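Local coordinates for Os03g0854200 protein (Oryza sativa Japonica Group, PDB 3HKM) that binds double-stranded DNA and single-stranded RNA, shows hydrolytic DNase and phosphorolytic RNase activity in vitro, and is a probable component of the exosome core, at residues Arg5-Arg15 and Val151-Glu159; Ser165-Asn173 and Tyr208-Ser219. All blocks are in the same frame, centred on the assembly; numbering follows the deposited sequence.

Interaction 1 of 2, residues Arg5-Arg15 and Val151-Glu159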
ATOM      1  N   ARG A   5       2.400  22.128  -9.122  1.00 31.36           N
ATOM      2  CA  ARG A   5       1.175  21.351  -9.275  1.00 28.56           C
ATOM      3  C   ARG A   5       0.026  22.162  -8.707  1.00 28.05           C
ATOM      4  O   ARG A   5       0.243  23.066  -7.905  1.00 29.51           O
ATOM      5  CB  ARG A   5       1.290  20.002  -8.551  1.00 26.66           C
ATOM      6  CG  ARG A   5       2.404  19.112  -9.075  1.00 25.50           C
ATOM      7  CD  ARG A   5       2.917  18.163  -8.006  1.00 24.75           C
ATOM      8  NE  ARG A   5       2.014  17.039  -7.776  1.00 23.36           N
ATOM      9  CZ  ARG A   5       2.346  15.945  -7.095  1.00 23.89           C
ATOM     10  NH1 ARG A   5       3.561  15.827  -6.575  1.00 21.61           N
ATOM     11  NH2 ARG A   5       1.464  14.965  -6.937  1.00 20.98           N
ATOM     12  N   ALA A   6      -1.193  21.844  -9.124  1.00 30.11           N
ATOM     13  CA  ALA A   6      -2.369  22.592  -8.687  1.00 30.64           C
ATOM     14  C   ALA A   6      -2.400  22.779  -7.178  1.00 30.91           C
ATOM     15  O   ALA A   6      -2.621  23.887  -6.687  1.00 32.92           O
ATOM     16  CB  ALA A   6      -3.648  21.906  -9.158  1.00 29.72           C
ATOM     17  N   ASP A   7      -2.174  21.695  -6.440  1.00 31.35           N
ATOM     18  CA  ASP A   7      -2.307  21.734  -4.987  1.00 30.78           C
ATOM     19  C   ASP A   7      -1.149  22.453  -4.306  1.00 29.98           C
ATOM     20  O   ASP A   7      -1.182  22.684  -3.095  1.00 30.21           O
ATOM     21  CB  ASP A   7      -2.497  20.327  -4.404  1.00 29.48           C
ATOM     22  CG  ASP A   7      -1.413  19.364  -4.833  1.00 30.30           C
ATOM     23  OD1 ASP A   7      -1.415  18.930  -6.011  1.00 31.19           O
ATOM     24  OD2 ASP A   7      -0.570  19.027  -3.981  1.00 28.75           O
ATOM     25  N   GLY A   8      -0.128  22.803  -5.080  1.00 29.55           N
ATOM     26  CA  GLY A   8       0.974  23.589  -4.557  1.00 28.20           C
ATOM     27  C   GLY A   8       2.190  22.764  -4.203  1.00 29.23           C
ATOM     28  O   GLY A   8       3.172  23.280  -3.659  1.00 29.97           O
ATOM     29  N   ARG A   9       2.134  21.473  -4.507  1.00 29.28           N
ATOM     30  CA  ARG A   9       3.290  20.609  -4.304  1.00 26.64           C
ATOM     31  C   ARG A   9       4.213  20.668  -5.512  1.00 25.72           C
ATOM     32  O   ARG A   9       3.784  20.993  -6.616  1.00 27.58           O
ATOM     33  CB  ARG A   9       2.850  19.165  -4.056  1.00 25.11           C
ATOM     34  CG  ARG A   9       2.072  18.975  -2.777  1.00 24.22           C
ATOM     35  CD  ARG A   9       1.834  17.516  -2.483  1.00 22.70           C
ATOM     36  NE  ARG A   9       1.141  16.813  -3.559  1.00 23.25           N
ATOM     37  CZ  ARG A   9      -0.057  16.249  -3.449  1.00 25.45           C
ATOM     38  NH1 ARG A   9      -0.728  16.312  -2.297  1.00 28.88           N
ATOM     39  NH2 ARG A   9      -0.590  15.619  -4.489  1.00 23.37           N
ATOM     40  N   ASN A  10       5.489  20.367  -5.301  1.00 29.00           N
ATOM     41  CA  ASN A  10       6.396  20.166  -6.424  1.00 29.36           C
ATOM     42  C   ASN A  10       6.489  18.676  -6.762  1.00 27.43           C
ATOM     43  O   ASN A  10       6.157  17.826  -5.930  1.00 27.96           O
ATOM     44  CB  ASN A  10       7.773  20.787  -6.154  1.00 29.83           C
ATOM     45  CG  ASN A  10       8.490  20.144  -4.984  1.00 31.49           C
ATOM     46  OD1 ASN A  10       8.699  18.932  -4.961  1.00 32.87           O
ATOM     47  ND2 ASN A  10       8.881  20.960  -4.007  1.00 34.91           N
ATOM     48  N   PRO A  11       6.915  18.359  -7.993  1.00 29.52           N
ATOM     49  CA  PRO A  11       6.919  16.994  -8.527  1.00 27.07           C
ATOM     50  C   PRO A  11       7.321  15.877  -7.555  1.00 25.84           C
ATOM     51  O   PRO A  11       6.646  14.854  -7.533  1.00 24.28           O
ATOM     52  CB  PRO A  11       7.897  17.100  -9.691  1.00 24.86           C
ATOM     53  CG  PRO A  11       7.636  18.457 -10.219  1.00 26.06           C
ATOM     54  CD  PRO A  11       7.374  19.326  -9.009  1.00 28.15           C
ATOM     55  N   ASN A  12       8.381  16.046  -6.774  1.00 26.04           N
ATOM     56  CA  ASN A  12       8.824  14.952  -5.907  1.00 26.75           C
ATOM     57  C   ASN A  12       8.233  15.001  -4.505  1.00 26.68           C
ATOM     58  O   ASN A  12       8.662  14.254  -3.623  1.00 22.76           O
ATOM     59  CB  ASN A  12      10.359  14.850  -5.846  1.00 28.73           C
ATOM     60  CG  ASN A  12      10.997  15.987  -5.074  1.00 30.02           C
ATOM     61  OD1 ASN A  12      10.647  16.248  -3.922  1.00 31.88           O
ATOM     62  ND2 ASN A  12      11.957  16.664  -5.703  1.00 34.14           N
ATOM     63  N   GLN A  13       7.238  15.867  -4.313  1.00 25.59           N
ATOM     64  CA  GLN A  13       6.666  16.080  -2.991  1.00 25.46           C
ATOM     65  C   GLN A  13       5.534  15.105  -2.665  1.00 24.92           C
ATOM     66  O   GLN A  13       4.553  15.004  -3.408  1.00 24.03           O
ATOM     67  CB  GLN A  13       6.183  17.521  -2.841  1.00 24.98           C
ATOM     68  CG  GLN A  13       5.981  17.967  -1.399  1.00 26.55           C
ATOM     69  CD  GLN A  13       5.936  19.486  -1.269  1.00 30.87           C
ATOM     70  OE1 GLN A  13       6.185  20.212  -2.241  1.00 27.79           O
ATOM     71  NE2 GLN A  13       5.623  19.974  -0.069  1.00 31.64           N
ATOM     72  N   LEU A  14       5.687  14.396  -1.549  1.00 23.21           N
ATOM     73  CA  LEU A  14       4.641  13.544  -1.005  1.00 21.29           C
ATOM     74  C   LEU A  14       3.644  14.385  -0.203  1.00 22.54           C
ATOM     75  O   LEU A  14       4.033  15.298   0.525  1.00 20.93           O
ATOM     76  CB  LEU A  14       5.255  12.460  -0.113  1.00 20.65           C
ATOM     77  CG  LEU A  14       6.330  11.579  -0.752  1.00 20.82           C
ATOM     78  CD1 LEU A  14       6.952  10.631   0.269  1.00 19.67           C
ATOM     79  CD2 LEU A  14       5.733  10.806  -1.920  1.00 21.50           C
ATOM     80  N   ARG A  15       2.358  14.094  -0.341  1.00 20.99           N
ATOM     81  CA  ARG A  15       1.374  14.824   0.443  1.00 22.23           C
ATOM     82  C   ARG A  15       1.573  14.433   1.908  1.00 22.26           C
ATOM     83  O   ARG A  15       2.161  13.387   2.195  1.00 20.61           O
ATOM     84  CB  ARG A  15      -0.044  14.548  -0.058  1.00 21.95           C
ATOM     85  CG  ARG A  15      -0.641  13.245   0.402  1.00 22.15           C
ATOM     86  CD  ARG A  15      -1.146  12.423  -0.785  1.00 21.39           C
ATOM     87  NE  ARG A  15      -2.356  12.924  -1.412  1.00 20.88           N
ATOM     88  CZ  ARG A  15      -3.176  12.161  -2.129  1.00 19.68           C
ATOM     89  NH1 ARG A  15      -2.905  10.873  -2.311  1.00 17.28           N
ATOM     90  NH2 ARG A  15      -4.265  12.681  -2.661  1.00 20.85           N
ATOM     91  N   VAL A 151       8.073  13.540 -13.978  1.00 31.04           N
ATOM     92  CA  VAL A 151       7.488  12.604 -13.028  1.00 27.63           C
ATOM     93  C   VAL A 151       6.928  13.308 -11.804  1.00 27.57           C
ATOM     94  O   VAL A 151       7.561  14.185 -11.227  1.00 27.64           O
ATOM     95  CB  VAL A 151       8.479  11.520 -12.586  1.00 26.21           C
ATOM     96  CG1 VAL A 151       8.133  11.020 -11.188  1.00 26.48           C
ATOM     97  CG2 VAL A 151       8.466  10.375 -13.581  1.00 27.61           C
ATOM     98  N   ILE A 152       5.727  12.899 -11.426  1.00 27.61           N
ATOM     99  CA  ILE A 152       5.009  13.454 -10.294  1.00 26.29           C
ATOM    100  C   ILE A 152       4.812  12.349  -9.247  1.00 23.98           C
ATOM    101  O   ILE A 152       4.471  11.223  -9.593  1.00 24.60           O
ATOM    102  CB  ILE A 152       3.667  14.054 -10.779  1.00 24.32           C
ATOM    103  CG1 ILE A 152       3.763  15.578 -10.848  1.00 26.54           C
ATOM    104  CG2 ILE A 152       2.525  13.662  -9.884  1.00 27.91           C
ATOM    105  CD1 ILE A 152       5.042  16.080 -11.443  1.00 26.48           C
ATOM    106  N   LEU A 153       5.063  12.658  -7.975  1.00 23.19           N
ATOM    107  CA  LEU A 153       4.937  11.661  -6.907  1.00 22.83           C
ATOM    108  C   LEU A 153       3.662  11.843  -6.085  1.00 22.30           C
ATOM    109  O   LEU A 153       3.293  12.967  -5.729  1.00 23.04           O
ATOM    110  CB  LEU A 153       6.167  11.680  -5.987  1.00 23.18           C
ATOM    111  CG  LEU A 153       7.504  11.366  -6.665  1.00 23.19           C
ATOM    112  CD1 LEU A 153       8.639  11.345  -5.658  1.00 22.48           C
ATOM    113  CD2 LEU A 153       7.423  10.045  -7.420  1.00 23.74           C
ATOM    114  N   ASP A 154       2.991  10.730  -5.794  1.00 21.60           N
ATOM    115  CA  ASP A 154       1.783  10.736  -4.975  1.00 20.44           C
ATOM    116  C   ASP A 154       0.687  11.602  -5.595  1.00 21.18           C
ATOM    117  O   ASP A 154       0.308  12.637  -5.057  1.00 18.92           O
ATOM    118  CB  ASP A 154       2.112  11.231  -3.570  1.00 21.94           C
ATOM    119  CG  ASP A 154       1.070  10.819  -2.537  1.00 21.10           C
ATOM    120  OD1 ASP A 154       0.360   9.809  -2.744  1.00 19.03           O
ATOM    121  OD2 ASP A 154       0.989  11.506  -1.495  1.00 20.55           O
ATOM    122  N   THR A 155       0.186  11.163  -6.740  1.00 22.75           N
ATOM    123  CA  THR A 155      -0.856  11.886  -7.449  1.00 23.11           C
ATOM    124  C   THR A 155      -2.172  11.840  -6.692  1.00 22.50           C
ATOM    125  O   THR A 155      -2.460  10.882  -5.981  1.00 20.89           O
ATOM    126  CB  THR A 155      -1.109  11.263  -8.828  1.00 22.11           C
ATOM    127  OG1 THR A 155      -1.297   9.855  -8.667  1.00 19.21           O
ATOM    128  CG2 THR A 155       0.063  11.511  -9.748  1.00 21.89           C
ATOM    129  N   ASN A 156      -2.976  12.881  -6.872  1.00 24.28           N
ATOM    130  CA  ASN A 156      -4.322  12.913  -6.325  1.00 22.48           C
ATOM    131  C   ASN A 156      -5.366  12.487  -7.359  1.00 24.00           C
ATOM    132  O   ASN A 156      -5.022  11.957  -8.414  1.00 25.02           O
ATOM    133  CB  ASN A 156      -4.636  14.295  -5.742  1.00 24.47           C
ATOM    134  CG  ASN A 156      -4.408  15.419  -6.735  1.00 25.88           C
ATOM    135  OD1 ASN A 156      -4.207  15.184  -7.924  1.00 25.35           O
ATOM    136  ND2 ASN A 156      -4.440  16.653  -6.245  1.00 26.00           N
ATOM    137  N   LYS A 157      -6.641  12.703  -7.051  1.00 23.78           N
ATOM    138  CA  LYS A 157      -7.728  12.311  -7.940  1.00 23.19           C
ATOM    139  C   LYS A 157      -7.734  13.194  -9.185  1.00 25.09           C
ATOM    140  O   LYS A 157      -7.994  12.725 -10.293  1.00 27.00           O
ATOM    141  CB  LYS A 157      -9.059  12.420  -7.194  1.00 23.98           C
ATOM    142  CG  LYS A 157     -10.274  11.860  -7.920  1.00 25.25           C
ATOM    143  CD  LYS A 157     -11.520  12.061  -7.065  1.00 26.74           C
ATOM    144  CE  LYS A 157     -12.765  11.489  -7.724  1.00 31.56           C
ATOM    145  NZ  LYS A 157     -14.012  11.831  -6.965  1.00 33.43           N
ATOM    146  N   ALA A 158      -7.424  14.471  -8.998  1.00 25.12           N
ATOM    147  CA  ALA A 158      -7.397  15.434 -10.095  1.00 26.78           C
ATOM    148  C   ALA A 158      -6.283  15.156 -11.109  1.00 26.90           C
ATOM    149  O   ALA A 158      -6.504  15.231 -12.317  1.00 26.98           O
ATOM    150  CB  ALA A 158      -7.274  16.856  -9.544  1.00 25.62           C
ATOM    151  N   GLU A 159      -5.090  14.847 -10.606  1.00 26.68           N
ATOM    152  CA  GLU A 159      -3.931  14.561 -11.449  1.00 25.76           C
ATOM    153  C   GLU A 159      -4.071  13.210 -12.132  1.00 27.05           C
ATOM    154  O   GLU A 159      -3.432  12.944 -13.154  1.00 27.41           O
ATOM    155  CB  GLU A 159      -2.644  14.591 -10.615  1.00 25.90           C
ATOM    156  CG  GLU A 159      -2.247  15.985 -10.127  1.00 26.62           C
ATOM    157  CD  GLU A 159      -1.260  15.957  -8.966  1.00 27.94           C
ATOM    158  OE1 GLU A 159      -1.020  14.868  -8.405  1.00 26.26           O
ATOM    159  OE2 GLU A 159      -0.729  17.028  -8.604  1.00 28.63           O
TER
HETATM  160  O   HOH W   1      -3.651  16.882  -3.299  1.00 27.09           O
HETATM  161  O   HOH W   2       1.672  11.035   1.105  1.00 17.48           O
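Arg5 spans the carboxylate of Glu159 and the carbonyl of Leu153, tying the N-terminal arm of this RNase PH fold to edge strand 151-153 and the capping box that follows it. The grip on Glu159 is side-on: NE reaches OE2 at 2.9 Å, nearly straight at 170°, and NH2 takes OE1. End-on, NH1 and NH2 of Arg5 share Leu153 O, both at 3.0 Å. A bend at chi3 (77°) turns the guanidinium back over the strand, with Ile152 CG2 beneath one face and Arg9 NE over the other. With an alanine in place of Arg5, the Glu159 carboxylate would probably lose its charged mate beside the like charge of Asp7, and Leu153 O both its donors. The tight part centres on Leu153, whose N bonds Pro11 O at 2.7 Å and whose CD1 packs on Asn12 CA; Pro11 CB flanks it, 3.5 Å from Ile152 CD1. The Arg15 guanidinium is held mainly by Asp112 O and Gly113 O. Toward solvent the contact is looser: a water joins Arg9 NH1, weakly, to Asn156 ND2. Asn156 OD1 caps Glu159 N at 2.8 Å, while Asn156 N returns the bond to Glu159 OE1, from above the carboxylate plane.

Interaction 2 of 2, residues Ser165-Asn173 and Tyr208-Ser219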
ATOM      1  N   SER A 165       0.098   8.555 -18.132  1.00 26.21           N
ATOM      2  CA  SER A 165       1.009   7.513 -17.695  1.00 25.44           C
ATOM      3  C   SER A 165       1.066   7.522 -16.186  1.00 24.62           C
ATOM      4  O   SER A 165       1.004   8.577 -15.563  1.00 22.77           O
ATOM      5  CB  SER A 165       2.423   7.766 -18.232  1.00 24.90           C
ATOM      6  OG  SER A 165       2.458   7.922 -19.640  1.00 25.16           O
ATOM      7  N   PHE A 166       1.187   6.340 -15.597  1.00 25.53           N
ATOM      8  CA  PHE A 166       1.576   6.263 -14.198  1.00 26.02           C
ATOM      9  C   PHE A 166       1.891   4.855 -13.700  1.00 23.53           C
ATOM     10  O   PHE A 166       1.581   3.863 -14.350  1.00 24.68           O
ATOM     11  CB  PHE A 166       0.590   7.008 -13.283  1.00 26.96           C
ATOM     12  CG  PHE A 166      -0.814   6.497 -13.334  1.00 26.36           C
ATOM     13  CD1 PHE A 166      -1.810   7.243 -13.947  1.00 26.85           C
ATOM     14  CD2 PHE A 166      -1.149   5.296 -12.733  1.00 26.84           C
ATOM     15  CE1 PHE A 166      -3.115   6.787 -13.979  1.00 29.79           C
ATOM     16  CE2 PHE A 166      -2.456   4.828 -12.759  1.00 29.89           C
ATOM     17  CZ  PHE A 166      -3.442   5.577 -13.383  1.00 30.82           C
ATOM     18  N   ALA A 167       2.539   4.794 -12.547  1.00 21.82           N
ATOM     19  CA  ALA A 167       3.016   3.539 -12.011  1.00 21.86           C
ATOM     20  C   ALA A 167       2.705   3.466 -10.526  1.00 20.98           C
ATOM     21  O   ALA A 167       2.793   4.456  -9.816  1.00 20.42           O
ATOM     22  CB  ALA A 167       4.509   3.416 -12.242  1.00 20.73           C
ATOM     23  N   HIS A 168       2.320   2.287 -10.064  1.00 22.59           N
ATOM     24  CA  HIS A 168       2.279   2.027  -8.637  1.00 20.66           C
ATOM     25  C   HIS A 168       3.556   1.300  -8.273  1.00 20.56           C
ATOM     26  O   HIS A 168       3.735   0.147  -8.647  1.00 20.02           O
ATOM     27  CB  HIS A 168       1.071   1.170  -8.273  1.00 22.77           C
ATOM     28  CG  HIS A 168      -0.241   1.878  -8.420  1.00 23.37           C
ATOM     29  ND1 HIS A 168      -1.433   1.209  -8.598  1.00 22.57           N
ATOM     30  CD2 HIS A 168      -0.546   3.198  -8.426  1.00 23.83           C
ATOM     31  CE1 HIS A 168      -2.417   2.087  -8.700  1.00 24.17           C
ATOM     32  NE2 HIS A 168      -1.905   3.300  -8.598  1.00 23.38           N
ATOM     33  N   LEU A 169       4.459   1.977  -7.571  1.00 19.33           N
ATOM     34  CA  LEU A 169       5.707   1.336  -7.165  1.00 21.04           C
ATOM     35  C   LEU A 169       5.692   1.015  -5.679  1.00 21.38           C
ATOM     36  O   LEU A 169       5.150   1.766  -4.870  1.00 17.70           O
ATOM     37  CB  LEU A 169       6.926   2.202  -7.506  1.00 20.43           C
ATOM     38  CG  LEU A 169       7.074   2.664  -8.963  1.00 22.50           C
ATOM     39  CD1 LEU A 169       8.290   3.573  -9.119  1.00 22.36           C
ATOM     40  CD2 LEU A 169       7.132   1.489  -9.940  1.00 20.46           C
ATOM     41  N   VAL A 170       6.272  -0.125  -5.333  1.00 21.14           N
ATOM     42  CA  VAL A 170       6.422  -0.492  -3.942  1.00 22.19           C
ATOM     43  C   VAL A 170       7.832  -1.014  -3.707  1.00 21.51           C
ATOM     44  O   VAL A 170       8.285  -1.975  -4.327  1.00 20.17           O
ATOM     45  CB  VAL A 170       5.260  -1.410  -3.425  1.00 21.86           C
ATOM     46  CG1 VAL A 170       4.435  -1.945  -4.584  1.00 21.29           C
ATOM     47  CG2 VAL A 170       5.766  -2.505  -2.490  1.00 20.74           C
ATOM     48  N   PHE A 171       8.533  -0.300  -2.838  1.00 21.86           N
ATOM     49  CA  PHE A 171       9.938  -0.535  -2.601  1.00 21.48           C
ATOM     50  C   PHE A 171      10.108  -1.284  -1.295  1.00 22.25           C
ATOM     51  O   PHE A 171       9.364  -1.049  -0.344  1.00 21.17           O
ATOM     52  CB  PHE A 171      10.680   0.799  -2.544  1.00 22.79           C
ATOM     53  CG  PHE A 171      10.314   1.748  -3.650  1.00 20.68           C
ATOM     54  CD1 PHE A 171      11.114   1.868  -4.775  1.00 23.23           C
ATOM     55  CD2 PHE A 171       9.173   2.524  -3.566  1.00 21.29           C
ATOM     56  CE1 PHE A 171      10.783   2.744  -5.791  1.00 19.80           C
ATOM     57  CE2 PHE A 171       8.840   3.399  -4.583  1.00 21.05           C
ATOM     58  CZ  PHE A 171       9.649   3.506  -5.695  1.00 21.06           C
ATOM     59  N   PRO A 172      11.092  -2.194  -1.252  1.00 23.59           N
ATOM     60  CA  PRO A 172      11.496  -2.933  -0.057  1.00 22.80           C
ATOM     61  C   PRO A 172      12.400  -2.045   0.764  1.00 23.42           C
ATOM     62  O   PRO A 172      13.203  -1.329   0.178  1.00 23.41           O
ATOM     63  CB  PRO A 172      12.322  -4.096  -0.622  1.00 24.58           C
ATOM     64  CG  PRO A 172      12.252  -3.971  -2.135  1.00 27.17           C
ATOM     65  CD  PRO A 172      11.916  -2.552  -2.415  1.00 23.34           C
ATOM     66  N   ASN A 173      12.277  -2.077   2.087  1.00 23.29           N
ATOM     67  CA  ASN A 173      13.113  -1.242   2.943  1.00 23.90           C
ATOM     68  C   ASN A 173      13.511  -1.963   4.224  1.00 24.14           C
ATOM     69  O   ASN A 173      12.647  -2.451   4.955  1.00 23.94           O
ATOM     70  CB  ASN A 173      12.397   0.072   3.271  1.00 24.23           C
ATOM     71  CG  ASN A 173      13.338   1.132   3.807  1.00 24.97           C
ATOM     72  OD1 ASN A 173      13.759   2.034   3.078  1.00 26.77           O
ATOM     73  ND2 ASN A 173      13.680   1.027   5.081  1.00 25.78           N
ATOM     74  N   TYR A 208       9.436   4.837 -17.221  1.00 25.31           N
ATOM     75  CA  TYR A 208       9.463   3.847 -16.153  1.00 24.14           C
ATOM     76  C   TYR A 208      10.661   4.003 -15.218  1.00 23.55           C
ATOM     77  O   TYR A 208      10.511   3.913 -14.003  1.00 23.38           O
ATOM     78  CB  TYR A 208       9.426   2.437 -16.750  1.00 24.95           C
ATOM     79  CG  TYR A 208       9.342   1.311 -15.736  1.00 26.12           C
ATOM     80  CD1 TYR A 208       8.340   1.288 -14.766  1.00 25.78           C
ATOM     81  CD2 TYR A 208      10.246   0.250 -15.768  1.00 29.35           C
ATOM     82  CE1 TYR A 208       8.254   0.250 -13.847  1.00 25.41           C
ATOM     83  CE2 TYR A 208      10.165  -0.798 -14.849  1.00 27.24           C
ATOM     84  CZ  TYR A 208       9.166  -0.788 -13.891  1.00 25.32           C
ATOM     85  OH  TYR A 208       9.080  -1.826 -12.987  1.00 23.96           O
ATOM     86  N   PHE A 209      11.852   4.224 -15.768  1.00 25.62           N
ATOM     87  CA  PHE A 209      13.023   4.387 -14.903  1.00 26.49           C
ATOM     88  C   PHE A 209      12.989   5.682 -14.101  1.00 25.92           C
ATOM     89  O   PHE A 209      13.419   5.709 -12.947  1.00 26.12           O
ATOM     90  CB  PHE A 209      14.354   4.304 -15.653  1.00 28.42           C
ATOM     91  CG  PHE A 209      15.522   4.822 -14.841  1.00 31.54           C
ATOM     92  CD1 PHE A 209      15.925   4.159 -13.682  1.00 30.67           C
ATOM     93  CD2 PHE A 209      16.186   5.987 -15.207  1.00 29.97           C
ATOM     94  CE1 PHE A 209      16.983   4.639 -12.926  1.00 29.58           C
ATOM     95  CE2 PHE A 209      17.241   6.468 -14.456  1.00 27.94           C
ATOM     96  CZ  PHE A 209      17.639   5.793 -13.316  1.00 30.24           C
ATOM     97  N   SER A 210      12.505   6.758 -14.711  1.00 24.46           N
ATOM     98  CA  SER A 210      12.375   8.008 -13.979  1.00 24.95           C
ATOM     99  C   SER A 210      11.482   7.792 -12.758  1.00 24.13           C
ATOM    100  O   SER A 210      11.790   8.261 -11.663  1.00 25.21           O
ATOM    101  CB  SER A 210      11.820   9.119 -14.874  1.00 26.33           C
ATOM    102  OG  SER A 210      11.789  10.359 -14.183  1.00 28.96           O
ATOM    103  N   CYS A 211      10.389   7.058 -12.948  1.00 23.63           N
ATOM    104  CA  CYS A 211       9.456   6.744 -11.868  1.00 22.49           C
ATOM    105  C   CYS A 211      10.119   5.983 -10.721  1.00 22.87           C
ATOM    106  O   CYS A 211       9.936   6.328  -9.553  1.00 22.35           O
ATOM    107  CB  CYS A 211       8.271   5.935 -12.397  1.00 21.42           C
ATOM    108  SG  CYS A 211       7.003   6.889 -13.273  1.00 20.99           S
ATOM    109  N   ILE A 212      10.873   4.941 -11.052  1.00 22.89           N
ATOM    110  CA  ILE A 212      11.555   4.152 -10.035  1.00 23.07           C
ATOM    111  C   ILE A 212      12.682   4.952  -9.391  1.00 22.96           C
ATOM    112  O   ILE A 212      12.873   4.894  -8.176  1.00 21.59           O
ATOM    113  CB  ILE A 212      12.070   2.794 -10.586  1.00 22.94           C
ATOM    114  CG1 ILE A 212      13.086   3.006 -11.703  1.00 27.22           C
ATOM    115  CG2 ILE A 212      10.912   1.948 -11.094  1.00 22.02           C
ATOM    116  CD1 ILE A 212      13.287   1.777 -12.576  1.00 28.14           C
ATOM    117  N   GLU A 213      13.415   5.702 -10.208  1.00 24.48           N
ATOM    118  CA  GLU A 213      14.458   6.597  -9.721  1.00 24.01           C
ATOM    119  C   GLU A 213      13.883   7.610  -8.739  1.00 24.03           C
ATOM    120  O   GLU A 213      14.413   7.826  -7.648  1.00 25.13           O
ATOM    121  CB  GLU A 213      15.085   7.355 -10.892  1.00 25.99           C
ATOM    122  CG  GLU A 213      15.736   8.667 -10.487  1.00 26.18           C
ATOM    123  CD  GLU A 213      15.589   9.756 -11.538  1.00 31.35           C
ATOM    124  OE1 GLU A 213      16.056   9.560 -12.688  1.00 29.24           O
ATOM    125  OE2 GLU A 213      15.012  10.817 -11.202  1.00 33.19           O
ATOM    126  N   ARG A 214      12.792   8.241  -9.147  1.00 23.60           N
ATOM    127  CA  ARG A 214      12.178   9.296  -8.363  1.00 23.40           C
ATOM    128  C   ARG A 214      11.557   8.713  -7.099  1.00 22.64           C
ATOM    129  O   ARG A 214      11.828   9.174  -5.998  1.00 21.31           O
ATOM    130  CB  ARG A 214      11.120  10.012  -9.205  1.00 23.61           C
ATOM    131  CG  ARG A 214      10.696  11.367  -8.676  1.00 26.17           C
ATOM    132  CD  ARG A 214      11.759  12.405  -8.977  1.00 29.13           C
ATOM    133  NE  ARG A 214      11.413  13.718  -8.443  1.00 30.22           N
ATOM    134  CZ  ARG A 214      10.724  14.634  -9.116  1.00 32.17           C
ATOM    135  NH1 ARG A 214      10.295  14.376 -10.348  1.00 28.99           N
ATOM    136  NH2 ARG A 214      10.461  15.809  -8.559  1.00 32.85           N
ATOM    137  N   GLY A 215      10.721   7.696  -7.266  1.00 21.73           N
ATOM    138  CA  GLY A 215      10.043   7.080  -6.142  1.00 21.23           C
ATOM    139  C   GLY A 215      11.005   6.610  -5.074  1.00 21.58           C
ATOM    140  O   GLY A 215      10.814   6.881  -3.899  1.00 21.48           O
ATOM    141  N   LEU A 216      12.053   5.909  -5.486  1.00 21.67           N
ATOM    142  CA  LEU A 216      13.038   5.380  -4.550  1.00 21.65           C
ATOM    143  C   LEU A 216      13.573   6.436  -3.588  1.00 22.66           C
ATOM    144  O   LEU A 216      13.482   6.273  -2.374  1.00 25.36           O
ATOM    145  CB  LEU A 216      14.206   4.746  -5.300  1.00 22.41           C
ATOM    146  CG  LEU A 216      15.230   4.051  -4.408  1.00 23.04           C
ATOM    147  CD1 LEU A 216      14.664   2.746  -3.862  1.00 21.26           C
ATOM    148  CD2 LEU A 216      16.516   3.806  -5.179  1.00 22.83           C
ATOM    149  N   ALA A 217      14.137   7.510  -4.131  1.00 23.28           N
ATOM    150  CA  ALA A 217      14.747   8.568  -3.320  1.00 23.55           C
ATOM    151  C   ALA A 217      13.738   9.330  -2.461  1.00 23.04           C
ATOM    152  O   ALA A 217      14.120  10.062  -1.544  1.00 24.68           O
ATOM    153  CB  ALA A 217      15.526   9.534  -4.202  1.00 23.40           C
ATOM    154  N   ALA A 218      12.455   9.164  -2.765  1.00 23.13           N
ATOM    155  CA  ALA A 218      11.386   9.762  -1.966  1.00 24.07           C
ATOM    156  C   ALA A 218      10.902   8.817  -0.874  1.00 22.09           C
ATOM    157  O   ALA A 218      10.482   9.255   0.195  1.00 21.48           O
ATOM    158  CB  ALA A 218      10.219  10.153  -2.863  1.00 21.42           C
ATOM    159  N   SER A 219      10.958   7.519  -1.159  1.00 23.47           N
ATOM    160  CA  SER A 219      10.357   6.503  -0.294  1.00 22.80           C
ATOM    161  C   SER A 219      10.901   6.492   1.139  1.00 22.99           C
ATOM    162  O   SER A 219      10.165   6.197   2.084  1.00 19.41           O
ATOM    163  CB  SER A 219      10.445   5.105  -0.936  1.00 23.31           C
ATOM    164  OG  SER A 219      11.779   4.717  -1.221  1.00 24.51           O
TER
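Strand 165-172 and the segment 208-219 of the long helix run at 44° to each other, their axes 9.1 Å apart at the closest point. Alternate residues of the strand, Ala167, Leu169 and Phe171, point toward the helix; the side chains that meet are mostly apolar, and some rest on the helix backbone. At one end Ala167 CB lies 4.4 Å from Cys211 SG. Leu169 reaches in with CD1, which sits 3.2 Å from Cys211 O and 3.7 Å from Ile212 CG2; its CD2 comes up to Tyr208 CE1, on a ring whose hydroxyl is bonded to Ser197. Phe171 fills the other end. Its CG stands anti to the carbonyl carbon (chi1 -46°), laying the ring against the helix backbone, where CZ approaches Gly215 C at 3.4 Å; a CB on Gly215 would collide with this ring atom. Leu216 CA makes a CH-pi contact over the ring face, 4.1 Å from the centroid, while Leu216 CD1 meets Phe171 CD1. Ser219 brings CB to Phe171 CD2 at 3.9 Å, and its hydroxyl is turned back to Leu216 O. Such packing of a helix across an antiparallel sheet through alternate strand residues belongs to the alpha/beta RNase PH fold.

In the fold
The centres of the two contacts lie 14 Å apart, and both reach the same four-stranded antiparallel sheet, ordered 151-153, 138-145, 165-172, 197-201. Interaction 1 fastens the N-terminal arm to its edge strand; interaction 2 sets helix 205-229 across an inner strand. Along the chain they come in series, helix 157-160 leading on to strand 165-172. Arg214 joins them physically: on the helix of interaction 2, it packs against Pro11 and Asn12 of the arm, and its NH1 lies 2.9 Å from Val151 O. Ser210 and Ala218 of the same helix touch Val151 and Leu153. The arm and helix 205-229 of this RNase PH-family protein thus both pack on edge strand 151-153 and meet each other through Arg214.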